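Local coordinates for protein putative polysaccharide deacetylase (Bdellovibrio bacteriovorus HD100, PDB 5JP6) that probably removes acetyl groups from peptidoglycan as a zinc-binding carbohydrate esterase of family 4, a hydrolase of non-peptide carbon-nitrogen bonds, at residues Lys169-Thr174 with Arg355-Val360. The protein carries 1 engineered substitution. Residues are numbered along the deposited sequence; the frame is centred on the assembly and turned at random. Where two conformers were deposited one is given.
Sequences KEVVLT and RGYSVV
Lys-169 lies across the ring of Tyr-357 where two parallel strands of the NodB-type deacetylase domain, 170-176 and 358-364, begin side by side. With CG anti to the carbonyl carbon (chi1 -57°), its side chain runs over the Tyr-357 ring. CB sits 3.7 Å from Gly-356 O, CG faces the CE2 corner of the ring, and CD lies near Gly-356 O again. A bend at chi3 (86°) brings CE over one ring face, 4.0 Å from the centroid of Tyr-357, a CH-pi contact. NZ rises farther from the same face and donates to Arg-355 O at 2.8 Å, in the carbonyl plane; its own cation-pi attraction to Tyr-357 is at most weak. The lysine thus ties the strand's start to the end of helix 339-354, which Gly-356 closes in a Schellman motif. The Tyr-357 hydroxyl is hydrogen-bonded to Glu-325, and Val-171 CG1 approaches the ring at CD2.

Three backbone bonds join the strands: Ser-358 N to Lys-169 O, Val-171 N to Ser-358 O and Val-360 N to Val-171 O. Val-171, Leu-173 and Val-359 share one sheet face, where Leu-173 CG meets Val-359 CG1 at 4.1 Å; helix 339-354 packs on Val-171 and Leu-173 through Phe-348, Leu-349 and Leu-352. On the face that carries Glu-170 and Ser-358, the Glu-170 carboxylate carbon CD comes 3.6 Å from Val-360 CG2, while OE1 takes hydrogen bonds from Ala-167 N and Gln-151 NE2, and OE2 one from Asn-149 ND2. A water donates to Gly-356 O and, over a longer distance, to Lys-169 O. At the far end a second water bridges the parting strands, accepting from Leu-173 N at 2.8 Å and donating to Val-360 O.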
loop_
_atom_site.group_PDB
_atom_site.type_symbol
_atom_site.label_atom_id
_atom_site.label_comp_id
_atom_site.label_asym_id
_atom_site.label_seq_id
_atom_site.Cartn_x
_atom_site.Cartn_y
_atom_site.Cartn_z
ATOM N N LYS A 169 12.234 -13.242 -15.976
ATOM C CA LYS A 169 11.280 -12.298 -16.560
ATOM C C LYS A 169 9.846 -12.492 -16.072
ATOM O O LYS A 169 8.888 -12.040 -16.697
ATOM C CB LYS A 169 11.396 -12.216 -18.082
ATOM C CG LYS A 169 12.822 -11.826 -18.480
ATOM C CD LYS A 169 12.952 -11.363 -19.885
ATOM C CE LYS A 169 12.652 -9.894 -19.970
ATOM N NZ LYS A 169 12.959 -9.419 -21.339
ATOM N N GLU A 170 9.731 -13.113 -14.906
ATOM C CA GLU A 170 8.452 -13.181 -14.193
ATOM C C GLU A 170 8.509 -12.281 -12.972
ATOM O O GLU A 170 9.482 -12.329 -12.208
ATOM C CB GLU A 170 8.123 -14.616 -13.796
ATOM C CG GLU A 170 7.821 -15.523 -14.972
ATOM C CD GLU A 170 7.406 -16.934 -14.598
ATOM O OE1 GLU A 170 7.670 -17.380 -13.446
ATOM O OE2 GLU A 170 6.792 -17.588 -15.466
ATOM N N VAL A 171 7.433 -11.501 -12.770
ATOM C CA VAL A 171 7.309 -10.668 -11.585
ATOM C C VAL A 171 5.962 -10.887 -10.915
ATOM O O VAL A 171 4.941 -11.142 -11.567
ATOM C CB VAL A 171 7.542 -9.182 -11.863
ATOM C CG1 VAL A 171 8.950 -8.934 -12.361
ATOM C CG2 VAL A 171 6.529 -8.642 -12.861
ATOM N N VAL A 172 5.999 -10.831 -9.592
ATOM C CA VAL A 172 4.816 -10.956 -8.749
ATOM C C VAL A 172 4.543 -9.573 -8.182
ATOM O O VAL A 172 5.406 -8.967 -7.562
ATOM C CB VAL A 172 5.047 -11.945 -7.586
ATOM C CG1 VAL A 172 3.798 -12.132 -6.744
ATOM C CG2 VAL A 172 5.542 -13.276 -8.064
ATOM N N LEU A 173 3.354 -9.079 -8.455
ATOM C CA LEU A 173 3.001 -7.768 -7.997
ATOM C C LEU A 173 2.287 -7.825 -6.647
ATOM O O LEU A 173 1.283 -8.546 -6.495
ATOM C CB LEU A 173 2.095 -7.097 -9.017
ATOM C CG LEU A 173 2.665 -6.994 -10.441
ATOM C CD1 LEU A 173 1.721 -6.194 -11.294
ATOM C CD2 LEU A 173 4.093 -6.420 -10.469
ATOM N N THR A 174 2.826 -7.120 -5.656
ATOM C CA THR A 174 2.289 -7.144 -4.322
ATOM C C THR A 174 2.011 -5.763 -3.783
ATOM O O THR A 174 2.745 -4.802 -4.059
ATOM C CB THR A 174 3.163 -7.989 -3.365
ATOM O OG1 THR A 174 4.339 -7.256 -2.966
ATOM C CG2 THR A 174 3.556 -9.310 -3.957
ATOM N N ARG A 355 8.725 -4.698 -22.037
ATOM C CA ARG A 355 10.051 -5.171 -21.640
ATOM C C ARG A 355 10.187 -6.682 -21.596
ATOM O O ARG A 355 11.271 -7.174 -21.273
ATOM C CB ARG A 355 10.453 -4.525 -20.305
ATOM C CG ARG A 355 10.591 -3.011 -20.425
ATOM C CD ARG A 355 10.568 -2.329 -19.071
ATOM N NE ARG A 355 10.656 -0.869 -19.178
ATOM C CZ ARG A 355 11.718 -0.123 -18.909
ATOM N NH1 ARG A 355 12.872 -0.668 -18.578
ATOM N NH2 ARG A 355 11.630 1.191 -19.041
ATOM N N GLY A 356 9.100 -7.404 -21.894
ATOM C CA GLY A 356 9.117 -8.855 -21.993
ATOM C C GLY A 356 8.862 -9.589 -20.703
ATOM O O GLY A 356 9.130 -10.791 -20.601
ATOM N N TYR A 357 8.307 -8.885 -19.722
ATOM C CA TYR A 357 8.037 -9.472 -18.419
ATOM C C TYR A 357 6.582 -10.056 -18.409
ATOM O O TYR A 357 5.688 -9.578 -19.144
ATOM C CB TYR A 357 8.324 -8.461 -17.263
ATOM C CG TYR A 357 9.787 -8.137 -17.057
ATOM C CD1 TYR A 357 10.416 -7.118 -17.779
ATOM C CD2 TYR A 357 10.572 -8.860 -16.158
ATOM C CE1 TYR A 357 11.759 -6.877 -17.625
ATOM C CE2 TYR A 357 11.919 -8.595 -16.030
ATOM C CZ TYR A 357 12.509 -7.621 -16.778
ATOM O OH TYR A 357 13.857 -7.336 -16.616
ATOM N N SER A 358 6.365 -11.082 -17.578
ATOM C CA SER A 358 5.055 -11.660 -17.353
ATOM C C SER A 358 4.698 -11.567 -15.857
ATOM O O SER A 358 5.563 -11.644 -14.998
ATOM C CB SER A 358 5.055 -13.135 -17.767
ATOM O OG SER A 358 5.441 -13.257 -19.109
ATOM N N VAL A 359 3.408 -11.366 -15.553
ATOM C CA VAL A 359 2.947 -11.243 -14.210
ATOM C C VAL A 359 2.484 -12.592 -13.657
ATOM O O VAL A 359 1.691 -13.287 -14.289
ATOM C CB VAL A 359 1.822 -10.199 -14.082
ATOM C CG1 VAL A 359 1.239 -10.187 -12.660
ATOM C CG2 VAL A 359 2.345 -8.810 -14.450
ATOM N N VAL A 360 3.010 -12.959 -12.491
ATOM C CA VAL A 360 2.714 -14.244 -11.850
ATOM C C VAL A 360 1.968 -14.029 -10.553
ATOM O O VAL A 360 2.350 -13.183 -9.746
ATOM C CB VAL A 360 4.023 -14.994 -11.526
ATOM C CG1 VAL A 360 3.780 -16.223 -10.687
ATOM C CG2 VAL A 360 4.732 -15.356 -12.829
HETATM O O HOH W 1 7.987 -13.109 -19.662
HETATM O O HOH W 2 1.270 -10.806 -9.174
#